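Local atomic coordinates of mandelate racemase/muconate lactonizing enzyme family protein (Bradyrhizobium sp. ORS 278, PDB entry 3TOY), a protein that belongs to the mandelate racemase and muconate lactonizing enzyme group of the enolase superfamily, pairing an N-terminal capping domain with a barrel-type C-terminal domain. Residues Gly255-Ala258 / Val259-Ser263; Thr302-Leu305 / Asn306-Gln310; Glu200-Ile203 / Lys204-Ala208; Gly129-Met132 / Ala133-Ala137; Glu374-Val377 / Ala378-Val382. One frame throughout, in Å; residues are numbered along the deposited sequence. Where two conformers were deposited one is given.

Contact 1. Residues Gly255-Ala258 / Val259-Ser263. With CA (calcium ion), chain I.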
loop_
_atom_site.group_PDB
_atom_site.type_symbol
_atom_site.label_atom_id
_atom_site.label_comp_id
_atom_site.label_asym_id
_atom_site.label_seq_id
_atom_site.Cartn_x
_atom_site.Cartn_y
_atom_site.Cartn_z
ATOM N N GLY A 255 -17.857 1.262 -0.927
ATOM C CA GLY A 255 -18.683 0.077 -1.163
ATOM C C GLY A 255 -18.693 -0.334 -2.630
ATOM O O GLY A 255 -18.561 -1.509 -2.954
ATOM N N HIS A 256 -18.848 0.637 -3.532
ATOM C CA HIS A 256 -18.705 0.331 -4.957
ATOM C C HIS A 256 -17.354 -0.337 -5.245
ATOM O O HIS A 256 -17.280 -1.333 -5.976
ATOM C CB HIS A 256 -18.839 1.594 -5.813
ATOM C CG HIS A 256 -20.256 1.922 -6.206
ATOM N ND1 HIS A 256 -21.052 2.773 -5.474
ATOM C CD2 HIS A 256 -20.998 1.538 -7.274
ATOM C CE1 HIS A 256 -22.232 2.896 -6.068
ATOM N NE2 HIS A 256 -22.231 2.139 -7.153
ATOM N N ALA A 257 -16.279 0.219 -4.690
ATOM C CA ALA A 257 -14.951 -0.342 -4.949
ATOM C C ALA A 257 -14.847 -1.783 -4.456
ATOM O O ALA A 257 -14.245 -2.638 -5.103
ATOM C CB ALA A 257 -13.858 0.543 -4.271
ATOM N N ALA A 258 -15.444 -2.059 -3.305
ATOM C CA ALA A 258 -15.394 -3.411 -2.774
ATOM C C ALA A 258 -16.182 -4.387 -3.664
ATOM O O ALA A 258 -15.741 -5.517 -3.915
ATOM C CB ALA A 258 -15.915 -3.424 -1.350
ATOM N N VAL A 259 -17.340 -3.949 -4.160
ATOM C CA VAL A 259 -18.086 -4.777 -5.124
ATOM C C VAL A 259 -17.263 -4.971 -6.383
ATOM O O VAL A 259 -17.116 -6.094 -6.890
ATOM C CB VAL A 259 -19.452 -4.143 -5.466
ATOM C CG1 VAL A 259 -20.192 -4.955 -6.575
ATOM C CG2 VAL A 259 -20.317 -4.046 -4.201
ATOM N N ARG A 260 -16.704 -3.880 -6.893
ATOM C CA ARG A 260 -15.922 -3.973 -8.114
ATOM C C ARG A 260 -14.782 -4.984 -7.985
ATOM O O ARG A 260 -14.514 -5.773 -8.905
ATOM C CB ARG A 260 -15.324 -2.616 -8.427
ATOM C CG ARG A 260 -14.514 -2.573 -9.729
ATOM C CD ARG A 260 -13.778 -1.257 -9.825
ATOM N NE ARG A 260 -12.897 -1.234 -10.989
ATOM C CZ ARG A 260 -11.822 -0.453 -11.081
ATOM N NH1 ARG A 260 -11.500 0.343 -10.081
ATOM N NH2 ARG A 260 -11.063 -0.474 -12.170
ATOM N N GLU A 261 -14.081 -4.928 -6.853
ATOM C CA GLU A 261 -12.948 -5.837 -6.620
ATOM C C GLU A 261 -13.319 -7.324 -6.714
ATOM O O GLU A 261 -12.524 -8.154 -7.181
ATOM C CB GLU A 261 -12.277 -5.515 -5.270
ATOM C CG GLU A 261 -11.306 -4.310 -5.383
ATOM C CD GLU A 261 -11.063 -3.559 -4.052
ATOM O OE1 GLU A 261 -11.041 -4.209 -2.977
ATOM O OE2 GLU A 261 -10.880 -2.312 -4.088
ATOM N N ARG A 262 -14.523 -7.655 -6.278
ATOM C CA ARG A 262 -14.981 -9.047 -6.246
ATOM C C ARG A 262 -15.820 -9.423 -7.469
ATOM O O ARG A 262 -16.068 -10.601 -7.725
ATOM C CB ARG A 262 -15.831 -9.238 -4.979
ATOM C CG ARG A 262 -14.994 -9.308 -3.675
ATOM C CD ARG A 262 -14.385 -10.704 -3.543
ATOM N NE ARG A 262 -14.760 -11.345 -2.280
ATOM C CZ ARG A 262 -15.673 -12.310 -2.163
ATOM N NH1 ARG A 262 -16.311 -12.783 -3.234
ATOM N NH2 ARG A 262 -15.945 -12.812 -0.965
ATOM N N SER A 263 -16.262 -8.433 -8.239
ATOM C CA SER A 263 -17.198 -8.718 -9.358
ATOM C C SER A 263 -16.516 -9.234 -10.625
ATOM O O SER A 263 -15.499 -8.694 -11.061
ATOM C CB SER A 263 -17.997 -7.451 -9.736
ATOM O OG SER A 263 -18.890 -7.758 -10.807
HETATM CA CA CA I . -13.934 -6.664 -11.023
HETATM O O HOH W 1 -12.085 -7.646 -10.350
HETATM O O HOH W 2 -15.762 -5.529 -11.997
HETATM O O HOH W 3 -12.630 -4.713 -11.993
#
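Arg260, whose backbone N is bonded to His256 O at 2.8 Å, turns its own main-chain oxygen to a calcium ion at the C-terminal end of the helix, and Ser263 does the same. Arg260 O lies 2.4 Å from the calcium and Ser263 O 2.6 Å from it; the second of these belongs to the first residue to leave helical backbone angles. Three waters complete the five modelled ligands. One of them, water 1, also donates to Glu261 O at 3.2 Å, which ties another carbonyl of the last turn to the ion's hydration shell.

The backbone bonds weaken toward this end. Val259 N meets Gly255 O with an N-H...O angle of 167°, whereas Arg262 N reaches Ala258 O only weakly, at 3.4 Å and 143°. The side chain of Arg260 does not touch the metal: with CG anti to the backbone N (chi1 -178°) and an extended chain, it carries the guanidinium to a salt bridge with Asp289. Glu261 keeps CG beside its backbone N and lies along the preceding turn, CG being 3.4 Å from Ala257 O. On the buried side Val259 CG2 rests 3.3 Å from Gly255 O, and the valine packs on Ile233 and Ile267. The arrangement is a main-chain calcium site at the C-terminal end of the helix in the beta-alpha-beta unit formed by strand 243-245, helix 253-262 and strand 267-269.

Contact 2. Residues Thr302-Leu305 / Asn306-Gln310. With P4C (O-acetaldehydyl-hexaethylene glycol), chain H.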
loop_
_atom_site.group_PDB
_atom_site.type_symbol
_atom_site.label_atom_id
_atom_site.label_comp_id
_atom_site.label_asym_id
_atom_site.label_seq_id
_atom_site.Cartn_x
_atom_site.Cartn_y
_atom_site.Cartn_z
ATOM N N THR A 302 -19.205 21.733 -19.997
ATOM C CA THR A 302 -17.915 22.178 -19.530
ATOM C C THR A 302 -17.318 21.129 -18.542
ATOM O O THR A 302 -16.145 20.741 -18.668
ATOM C CB THR A 302 -18.026 23.570 -18.862
ATOM O OG1 THR A 302 -18.455 24.525 -19.862
ATOM C CG2 THR A 302 -16.663 24.025 -18.311
ATOM N N GLY A 303 -18.144 20.698 -17.598
ATOM C CA GLY A 303 -17.758 19.663 -16.604
ATOM C C GLY A 303 -17.497 18.307 -17.281
ATOM O O GLY A 303 -16.514 17.604 -16.950
ATOM N N TRP A 304 -18.347 17.934 -18.235
ATOM C CA TRP A 304 -18.173 16.675 -18.987
ATOM C C TRP A 304 -16.797 16.574 -19.615
ATOM O O TRP A 304 -16.131 15.515 -19.527
ATOM C CB TRP A 304 -19.239 16.540 -20.086
ATOM C CG TRP A 304 -19.094 15.316 -20.922
ATOM C CD1 TRP A 304 -18.167 15.093 -21.870
ATOM C CD2 TRP A 304 -19.901 14.136 -20.858
ATOM N NE1 TRP A 304 -18.331 13.844 -22.415
ATOM C CE2 TRP A 304 -19.387 13.232 -21.801
ATOM C CE3 TRP A 304 -20.991 13.749 -20.075
ATOM C CZ2 TRP A 304 -19.931 11.973 -22.004
ATOM C CZ3 TRP A 304 -21.526 12.498 -20.269
ATOM C CH2 TRP A 304 -21.008 11.629 -21.239
ATOM N N LEU A 305 -16.362 17.655 -20.275
ATOM C CA LEU A 305 -15.070 17.637 -20.965
ATOM C C LEU A 305 -13.885 17.410 -20.005
ATOM O O LEU A 305 -12.904 16.730 -20.357
ATOM C CB LEU A 305 -14.868 18.918 -21.794
ATOM C CG LEU A 305 -15.858 19.081 -22.956
ATOM C CD1 LEU A 305 -15.747 20.500 -23.532
ATOM C CD2 LEU A 305 -15.686 18.029 -24.063
ATOM N N ASN A 306 -13.953 17.977 -18.812
ATOM C CA ASN A 306 -12.948 17.733 -17.774
ATOM C C ASN A 306 -12.932 16.238 -17.443
ATOM O O ASN A 306 -11.873 15.589 -17.437
ATOM C CB ASN A 306 -13.325 18.526 -16.514
ATOM C CG ASN A 306 -12.264 18.480 -15.398
ATOM O OD1 ASN A 306 -11.802 17.409 -14.934
ATOM N ND2 ASN A 306 -11.921 19.677 -14.905
ATOM N N VAL A 307 -14.117 15.705 -17.147
ATOM C CA VAL A 307 -14.247 14.274 -16.801
ATOM C C VAL A 307 -13.807 13.348 -17.957
ATOM O O VAL A 307 -13.278 12.273 -17.728
ATOM C CB VAL A 307 -15.692 13.926 -16.299
ATOM C CG1 VAL A 307 -15.865 12.398 -16.088
ATOM C CG2 VAL A 307 -15.973 14.648 -14.972
ATOM N N ALA A 308 -13.975 13.768 -19.203
ATOM C CA ALA A 308 -13.537 12.955 -20.320
ATOM C C ALA A 308 -12.011 12.764 -20.254
ATOM O O ALA A 308 -11.515 11.699 -20.600
ATOM C CB ALA A 308 -13.918 13.604 -21.650
ATOM N N GLY A 309 -11.293 13.804 -19.824
ATOM C CA GLY A 309 -9.813 13.725 -19.705
ATOM C C GLY A 309 -9.433 12.757 -18.580
ATOM O O GLY A 309 -8.515 11.939 -18.724
ATOM N N GLN A 310 -10.145 12.844 -17.470
ATOM C CA GLN A 310 -9.933 11.948 -16.340
ATOM C C GLN A 310 -10.195 10.509 -16.749
ATOM O O GLN A 310 -9.437 9.612 -16.399
ATOM C CB GLN A 310 -10.895 12.272 -15.199
ATOM C CG GLN A 310 -10.691 13.627 -14.515
ATOM C CD GLN A 310 -11.612 13.757 -13.326
ATOM O OE1 GLN A 310 -11.751 12.820 -12.550
ATOM N NE2 GLN A 310 -12.272 14.916 -13.184
HETATM O O1 P4C H . -10.768 16.522 -22.888
HETATM C C2 P4C H . -12.061 16.553 -23.511
HETATM C C3 P4C H . -11.940 16.662 -25.029
HETATM O O4 P4C H . -11.895 18.035 -25.432
HETATM C C5 P4C H . -12.558 18.253 -26.690
HETATM C C6 P4C H . -12.376 19.684 -27.191
HETATM O O7 P4C H . -13.197 20.583 -26.447
HETATM C C8 P4C H . -12.811 21.961 -26.501
HETATM C C9 P4C H . -13.541 22.701 -25.381
HETATM O O10 P4C H . -12.611 23.091 -24.364
HETATM C C11 P4C H . -13.222 23.355 -23.102
HETATM C C12 P4C H . -12.136 23.490 -22.037
HETATM O O13 P4C H . -11.617 22.207 -21.662
HETATM C C14 P4C H . -10.826 22.286 -20.470
HETATM C C15 P4C H . -10.088 20.967 -20.252
HETATM O O16 P4C H . -10.913 20.063 -19.512
#
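Thr302 meets Asn306 one turn later through the backbone alone, and firm bonding begins with Gly303, whose carbonyl takes a nearly straight bond (172°) from Val307 N at 3.1 Å. Val307 CG2, beside its own backbone N, also settles 3.6 Å from Gly303 O. Trp304 follows: its O accepts Ala308 N at 2.8 Å, but with the N-H bent to 142°. The buried indole has its NE1 hydrogen-bonded to Thr334 OG1, and Ala308 CB approaches the ring obliquely, 4.5 Å from Trp304 NE1.

Leu305 ends the walk at the bound o-acetaldehydyl-hexaethylene glycol. Its carbonyl receives two weak bonds, from Gly309 N at 3.4 Å and from O1 of the ligand at 3.3 Å from Leu305 O. Its side chain lies within the curve of the polyether, with Leu305 CD1 3.6 Å from ligand atom C9; Ala308 lines the same pocket. Further along, in the Asn306 conformer modelled here, Gln310 NE2 donates to Asn306 OD1 at 3.1 Å and 170°, close to the plane of the glutamine amide, while Asn306 ND2 turns to Asp312 of the third subunit.

Within the chain, Asn306, Val307 and Gln310 pack on helix 275-285, through Pro276, Phe279 and Ile283 respectively, and Trp304 fits this part of helix 300-314 against the loops that carry Leu295, Met318 and Leu331.

Contact 3. Residues Glu200-Ile203 / Lys204-Ala208; sequences EAMI and KGLRA
Lys204 opens segment 204-208 by bonding its N to Glu200 O at 2.8 Å, and its CB crowds the same oxygen, 3.2 Å from Glu200 O. The chain then runs fully extended, yet Lys204 NZ stays 6.7 Å from Glu200 OE2, too far for a salt bridge; that carboxylate is hydrogen-bonded to Tyr239 OH. Gly205 adds backbone only, N to Ala201 O at 3.0 Å.

Leu206 carries the apolar part. With CG beside the backbone N (chi1 -72°), Leu206 CD1 comes 4.0 Å from Met202 CG, the two side chains crossing at a slant. Leu206 CG also lies 3.4 Å from Met202 O, the carbonyl that accepts Leu206 N. Both residues face Ser189 of strand 186-190. Arg207 N completes the run by bonding Ile203 O at 2.8 Å and 163°. Its side chain leaves anti to N, and the two bends, at chi2 and chi3, bring NH1 to Gly211 O and Ile214 O and NE to Tyr239 O.

Apolar contacts and arginine-to-carbonyl bonds thus both tie the helix to its surroundings. The arginine probably stabilises the partial negative charge of those carbonyls, and the pairing of Glu200 with Lys204 remains at most a long-range electrostatic one.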
loop_
_atom_site.group_PDB
_atom_site.type_symbol
_atom_site.label_atom_id
_atom_site.label_comp_id
_atom_site.label_asym_id
_atom_site.label_seq_id
_atom_site.Cartn_x
_atom_site.Cartn_y
_atom_site.Cartn_z
ATOM N N GLU A 200 -33.011 -12.976 -11.306
ATOM C CA GLU A 200 -32.495 -14.016 -12.170
ATOM C C GLU A 200 -33.570 -14.484 -13.158
ATOM O O GLU A 200 -33.285 -14.708 -14.327
ATOM C CB GLU A 200 -31.960 -15.189 -11.364
ATOM C CG GLU A 200 -31.289 -16.223 -12.242
ATOM C CD GLU A 200 -30.485 -17.242 -11.464
ATOM O OE1 GLU A 200 -30.487 -17.182 -10.219
ATOM O OE2 GLU A 200 -29.867 -18.115 -12.110
ATOM N N ALA A 201 -34.805 -14.622 -12.681
ATOM C CA ALA A 201 -35.922 -14.976 -13.569
ATOM C C ALA A 201 -36.012 -13.963 -14.707
ATOM O O ALA A 201 -36.111 -14.329 -15.880
ATOM C CB ALA A 201 -37.243 -15.007 -12.787
ATOM N N MET A 202 -35.983 -12.682 -14.354
ATOM C CA MET A 202 -36.088 -11.626 -15.363
ATOM C C MET A 202 -34.994 -11.710 -16.415
ATOM O O MET A 202 -35.273 -11.679 -17.612
ATOM C CB MET A 202 -36.062 -10.244 -14.727
ATOM C CG MET A 202 -36.208 -9.133 -15.778
ATOM S SD MET A 202 -36.004 -7.482 -15.100
ATOM C CE MET A 202 -34.204 -7.361 -15.066
ATOM N N ILE A 203 -33.743 -11.809 -15.964
ATOM C CA ILE A 203 -32.593 -11.801 -16.856
ATOM C C ILE A 203 -32.574 -13.044 -17.716
ATOM O O ILE A 203 -32.329 -12.983 -18.916
ATOM C CB ILE A 203 -31.286 -11.785 -16.052
ATOM C CG1 ILE A 203 -31.137 -10.441 -15.362
ATOM C CG2 ILE A 203 -30.116 -12.087 -16.948
ATOM C CD1 ILE A 203 -31.030 -9.287 -16.341
ATOM N N LYS A 204 -32.838 -14.183 -17.091
ATOM C CA LYS A 204 -32.872 -15.437 -17.819
ATOM C C LYS A 204 -33.914 -15.371 -18.941
ATOM O O LYS A 204 -33.671 -15.830 -20.070
ATOM C CB LYS A 204 -33.181 -16.598 -16.875
ATOM C CG LYS A 204 -33.175 -17.956 -17.592
ATOM C CD LYS A 204 -33.637 -19.083 -16.680
ATOM C CE LYS A 204 -33.425 -20.427 -17.374
ATOM N NZ LYS A 204 -33.636 -21.558 -16.443
ATOM N N GLY A 205 -35.071 -14.805 -18.620
ATOM C CA GLY A 205 -36.151 -14.646 -19.592
ATOM C C GLY A 205 -35.724 -13.732 -20.725
ATOM O O GLY A 205 -35.924 -14.038 -21.906
ATOM N N LEU A 206 -35.116 -12.605 -20.373
ATOM C CA LEU A 206 -34.665 -11.662 -21.395
ATOM C C LEU A 206 -33.609 -12.260 -22.312
ATOM O O LEU A 206 -33.660 -12.064 -23.529
ATOM C CB LEU A 206 -34.157 -10.364 -20.770
ATOM C CG LEU A 206 -35.222 -9.444 -20.176
ATOM C CD1 LEU A 206 -34.575 -8.335 -19.343
ATOM C CD2 LEU A 206 -36.117 -8.857 -21.300
ATOM N N ARG A 207 -32.641 -12.970 -21.734
ATOM C CA ARG A 207 -31.540 -13.557 -22.501
ATOM C C ARG A 207 -32.058 -14.660 -23.428
ATOM O O ARG A 207 -31.526 -14.863 -24.526
ATOM C CB ARG A 207 -30.445 -14.103 -21.554
ATOM C CG ARG A 207 -29.238 -14.757 -22.217
ATOM C CD ARG A 207 -28.567 -13.836 -23.247
ATOM N NE ARG A 207 -27.649 -12.847 -22.671
ATOM C CZ ARG A 207 -27.273 -11.733 -23.297
ATOM N NH1 ARG A 207 -27.771 -11.450 -24.497
ATOM N NH2 ARG A 207 -26.419 -10.883 -22.723
ATOM N N ALA A 208 -33.095 -15.370 -22.985
ATOM C CA ALA A 208 -33.700 -16.428 -23.794
ATOM C C ALA A 208 -34.481 -15.831 -24.964
ATOM O O ALA A 208 -34.459 -16.366 -26.071
ATOM C CB ALA A 208 -34.605 -17.314 -22.943
#

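Contact 4. Residues Gly129-Met132 / Ala133-Ala137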
loop_
_atom_site.group_PDB
_atom_site.type_symbol
_atom_site.label_atom_id
_atom_site.label_comp_id
_atom_site.label_asym_id
_atom_site.label_seq_id
_atom_site.Cartn_x
_atom_site.Cartn_y
_atom_site.Cartn_z
ATOM N N GLY A 129 -27.465 22.970 -15.965
ATOM C CA GLY A 129 -28.501 23.289 -16.958
ATOM C C GLY A 129 -28.140 24.577 -17.679
ATOM O O GLY A 129 -28.273 24.658 -18.900
ATOM N N LEU A 130 -27.682 25.571 -16.922
ATOM C CA LEU A 130 -27.238 26.843 -17.490
ATOM C C LEU A 130 -26.061 26.644 -18.422
ATOM O O LEU A 130 -26.025 27.168 -19.536
ATOM C CB LEU A 130 -26.899 27.868 -16.390
ATOM C CG LEU A 130 -28.125 28.413 -15.641
ATOM C CD1 LEU A 130 -27.802 29.076 -14.320
ATOM C CD2 LEU A 130 -28.926 29.374 -16.564
ATOM N N ASP A 131 -25.076 25.869 -17.975
ATOM C CA ASP A 131 -23.923 25.613 -18.821
ATOM C C ASP A 131 -24.317 25.030 -20.182
ATOM O O ASP A 131 -23.791 25.444 -21.221
ATOM C CB ASP A 131 -22.914 24.679 -18.102
ATOM C CG ASP A 131 -21.677 24.433 -18.941
ATOM O OD1 ASP A 131 -20.738 25.260 -18.890
ATOM O OD2 ASP A 131 -21.662 23.418 -19.670
ATOM N N MET A 132 -25.219 24.066 -20.195
ATOM C CA MET A 132 -25.637 23.450 -21.464
ATOM C C MET A 132 -26.303 24.497 -22.375
ATOM O O MET A 132 -26.056 24.546 -23.582
ATOM C CB MET A 132 -26.614 22.298 -21.222
ATOM C CG MET A 132 -25.948 20.988 -20.775
ATOM S SD MET A 132 -27.114 19.646 -20.613
ATOM C CE MET A 132 -27.839 20.034 -19.024
ATOM N N ALA A 133 -27.154 25.321 -21.778
ATOM C CA ALA A 133 -27.828 26.369 -22.543
ATOM C C ALA A 133 -26.820 27.384 -23.088
ATOM O O ALA A 133 -26.983 27.870 -24.211
ATOM C CB ALA A 133 -28.900 27.037 -21.703
ATOM N N PHE A 134 -25.752 27.686 -22.338
ATOM C CA PHE A 134 -24.732 28.601 -22.879
ATOM C C PHE A 134 -24.059 28.035 -24.128
ATOM O O PHE A 134 -23.830 28.741 -25.113
ATOM C CB PHE A 134 -23.608 28.952 -21.893
ATOM C CG PHE A 134 -24.061 29.501 -20.571
ATOM C CD1 PHE A 134 -25.167 30.341 -20.461
ATOM C CD2 PHE A 134 -23.327 29.209 -19.423
ATOM C CE1 PHE A 134 -25.551 30.844 -19.224
ATOM C CE2 PHE A 134 -23.707 29.698 -18.192
ATOM C CZ PHE A 134 -24.816 30.524 -18.087
ATOM N N TRP A 135 -23.668 26.766 -24.074
ATOM C CA TRP A 135 -23.011 26.168 -25.221
ATOM C C TRP A 135 -23.990 26.075 -26.390
ATOM O O TRP A 135 -23.609 26.219 -27.560
ATOM C CB TRP A 135 -22.477 24.763 -24.861
ATOM C CG TRP A 135 -21.131 24.800 -24.170
ATOM C CD1 TRP A 135 -20.884 24.672 -22.830
ATOM C CD2 TRP A 135 -19.851 24.962 -24.799
ATOM N NE1 TRP A 135 -19.523 24.752 -22.589
ATOM C CE2 TRP A 135 -18.872 24.922 -23.783
ATOM C CE3 TRP A 135 -19.436 25.142 -26.123
ATOM C CZ2 TRP A 135 -17.513 25.075 -24.049
ATOM C CZ3 TRP A 135 -18.087 25.308 -26.379
ATOM C CH2 TRP A 135 -17.140 25.254 -25.353
ATOM N N ASP A 136 -25.242 25.785 -26.075
ATOM C CA ASP A 136 -26.261 25.690 -27.113
ATOM C C ASP A 136 -26.325 27.020 -27.860
ATOM O O ASP A 136 -26.400 27.056 -29.087
ATOM C CB ASP A 136 -27.629 25.405 -26.503
ATOM C CG ASP A 136 -28.733 25.483 -27.541
ATOM O OD1 ASP A 136 -28.768 24.616 -28.425
ATOM O OD2 ASP A 136 -29.543 26.431 -27.484
ATOM N N ALA A 137 -26.289 28.110 -27.101
ATOM C CA ALA A 137 -26.349 29.444 -27.676
ATOM C C ALA A 137 -25.135 29.711 -28.545
ATOM O O ALA A 137 -25.266 30.241 -29.645
ATOM C CB ALA A 137 -26.501 30.505 -26.591
#
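Phe134 keeps CG beside its backbone N (chi1 -54°), which folds the ring back over the previous turn; Asp131 instead holds CG anti to N (chi1 -178°) and sends its carboxylate alongside the indole of Trp135. Leu130 O stands 3.2 Å above the plane of the Phe134 ring, over its centre, and the same oxygen accepts Phe134 N at 2.9 Å. The para carbon of the ring, Phe134 CZ, lies 3.8 Å from Leu130 CB.

Asp131 and Trp135 point the same way, their planes 62° apart. Asp131 OD2 is 3.5 Å from Trp135 CD1, and Asp131 O lies at the ring edge, 3.4 Å from Trp135 CD1. A third group links them: Thr302 OG1 is hydrogen-bonded to both Asp131 OD1 and Trp135 NE1. This is helix 122-142 of the N-terminal capping domain of the enolase superfamily. Leu130, Ala133 and Phe134 pack it on Val62 of strand 50-64, and Phe134 also meets helix 103-113 at Leu106 and Met110.

One turn on, Asp136 N bonds Met132 O at 2.9 Å. The buried Asp136 carboxylate is satisfied from several sides, OD2 by Gln140 NE2 and His71 N, OD1 by Leu368 N.

Contact 5. Residues Glu374-Val377 / Ala378-Val382; sequences ESAV and AKYQV
Tyr380 lays its ring obliquely against the carbonyl of Ala376, with Tyr380 CD2 3.2 Å from Ala376 O. CG beside the backbone N (chi1 -58°) brings the ring back along the helix, where Tyr380 CE2 also meets Ala376 CB at 4.4 Å. One ring face is partly covered by its neighbour: Lys379 CG sits 4.0 Å above the Tyr380 ring plane, offset toward the rim.

The backbone bonds trace the end of the helix. Ala378 N meets Glu374 O almost straight, at 2.8 Å and 172°. Tyr380 N then bonds Ala376 O at 2.9 Å, with a further weak bond to Val377 O. Gln381 N also reaches Val377 O, at 2.8 Å but bent to 128° and therefore weak, and Gln381 is the first residue to leave helical angles. Its CB lies 3.2 Å from Val377 O.

Glu374 OE1 forms a salt bridge with Arg35 of strand 29-47, and Val377 is buried on Ile349 and Trp372. Tyr380 and Val382 pair through their backbones with Ile38 and Ala36. The arrangement is a short C-terminal helix followed by a weakly paired extended segment, about 381-382, that lies antiparallel to strand 29-47 and returns the end of the chain to the sheet of the capping domain.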
loop_
_atom_site.group_PDB
_atom_site.type_symbol
_atom_site.label_atom_id
_atom_site.label_comp_id
_atom_site.label_asym_id
_atom_site.label_seq_id
_atom_site.Cartn_x
_atom_site.Cartn_y
_atom_site.Cartn_z
ATOM N N GLU A 374 -43.666 24.704 -28.766
ATOM C CA GLU A 374 -44.424 25.517 -27.807
ATOM C C GLU A 374 -45.869 25.059 -27.542
ATOM O O GLU A 374 -46.366 25.176 -26.418
ATOM C CB GLU A 374 -44.394 26.995 -28.212
ATOM C CG GLU A 374 -43.018 27.644 -28.089
ATOM C CD GLU A 374 -42.577 27.794 -26.649
ATOM O OE1 GLU A 374 -43.403 27.546 -25.743
ATOM O OE2 GLU A 374 -41.406 28.163 -26.423
ATOM N N SER A 375 -46.560 24.555 -28.560
ATOM C CA SER A 375 -47.929 24.116 -28.330
ATOM C C SER A 375 -47.925 22.950 -27.335
ATOM O O SER A 375 -48.778 22.859 -26.455
ATOM C CB SER A 375 -48.651 23.778 -29.647
ATOM O OG SER A 375 -48.311 22.496 -30.144
ATOM N N ALA A 376 -46.926 22.087 -27.440
ATOM C CA ALA A 376 -46.807 20.980 -26.504
ATOM C C ALA A 376 -46.373 21.463 -25.108
ATOM O O ALA A 376 -46.902 21.002 -24.092
ATOM C CB ALA A 376 -45.852 19.912 -27.054
ATOM N N VAL A 377 -45.436 22.401 -25.062
ATOM C CA VAL A 377 -45.042 22.996 -23.782
ATOM C C VAL A 377 -46.270 23.574 -23.077
ATOM O O VAL A 377 -46.507 23.311 -21.898
ATOM C CB VAL A 377 -43.942 24.076 -23.946
ATOM C CG1 VAL A 377 -43.715 24.818 -22.648
ATOM C CG2 VAL A 377 -42.634 23.450 -24.434
ATOM N N ALA A 378 -47.073 24.345 -23.804
ATOM C CA ALA A 378 -48.300 24.883 -23.228
ATOM C C ALA A 378 -49.185 23.771 -22.659
ATOM O O ALA A 378 -49.739 23.892 -21.572
ATOM C CB ALA A 378 -49.062 25.697 -24.274
ATOM N N LYS A 379 -49.320 22.683 -23.407
ATOM C CA LYS A 379 -50.149 21.557 -22.983
ATOM C C LYS A 379 -49.654 20.926 -21.678
ATOM O O LYS A 379 -50.449 20.574 -20.802
ATOM C CB LYS A 379 -50.182 20.506 -24.097
ATOM C CG LYS A 379 -51.186 19.382 -23.911
ATOM C CD LYS A 379 -51.202 18.496 -25.155
ATOM C CE LYS A 379 -52.505 17.723 -25.291
ATOM N NZ LYS A 379 -52.800 16.889 -24.095
ATOM N N TYR A 380 -48.338 20.786 -21.545
ATOM C CA TYR A 380 -47.765 20.035 -20.405
ATOM C C TYR A 380 -47.158 20.879 -19.282
ATOM O O TYR A 380 -46.718 20.340 -18.263
ATOM C CB TYR A 380 -46.737 19.033 -20.909
ATOM C CG TYR A 380 -47.330 18.066 -21.888
ATOM C CD1 TYR A 380 -48.434 17.294 -21.539
ATOM C CD2 TYR A 380 -46.801 17.925 -23.165
ATOM C CE1 TYR A 380 -48.993 16.409 -22.436
ATOM C CE2 TYR A 380 -47.352 17.029 -24.069
ATOM C CZ TYR A 380 -48.450 16.285 -23.697
ATOM O OH TYR A 380 -49.008 15.402 -24.580
ATOM N N GLN A 381 -47.150 22.194 -19.453
ATOM C CA GLN A 381 -46.614 23.071 -18.429
ATOM C C GLN A 381 -47.379 22.957 -17.123
ATOM O O GLN A 381 -48.608 22.825 -17.118
ATOM C CB GLN A 381 -46.613 24.518 -18.916
ATOM C CG GLN A 381 -46.028 25.507 -17.952
ATOM C CD GLN A 381 -45.742 26.847 -18.622
ATOM O OE1 GLN A 381 -46.210 27.106 -19.739
ATOM N NE2 GLN A 381 -44.992 27.708 -17.940
ATOM N N VAL A 382 -46.643 22.977 -16.013
ATOM C CA VAL A 382 -47.244 23.040 -14.690
ATOM C C VAL A 382 -46.692 24.261 -13.984
ATOM O O VAL A 382 -45.546 24.656 -14.208
ATOM C CB VAL A 382 -46.944 21.791 -13.845
ATOM C CG1 VAL A 382 -47.565 20.560 -14.480
ATOM C CG2 VAL A 382 -45.442 21.623 -13.657
#

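Contacts 2 and 4 are buried and meet through Thr302, linking helix 300-314 to helix 122-142. Contacts 1 and 3 lie on outer helices of beta-alpha-beta units, with centres about 24 Å apart, and both are partly buried; their chemistry is calcium binding by carbonyls in one and a Met-Leu contact with an anchored arginine in the other. Contact 5 is the surface one, and its helix runs out into a weakly paired extended segment. Aromatic rings lie against backbone carbonyls in contacts 4 and 5, whereas contact 2 binds a polyether through Leu305 and, like contacts 1 and 4, meets a neighbouring subunit.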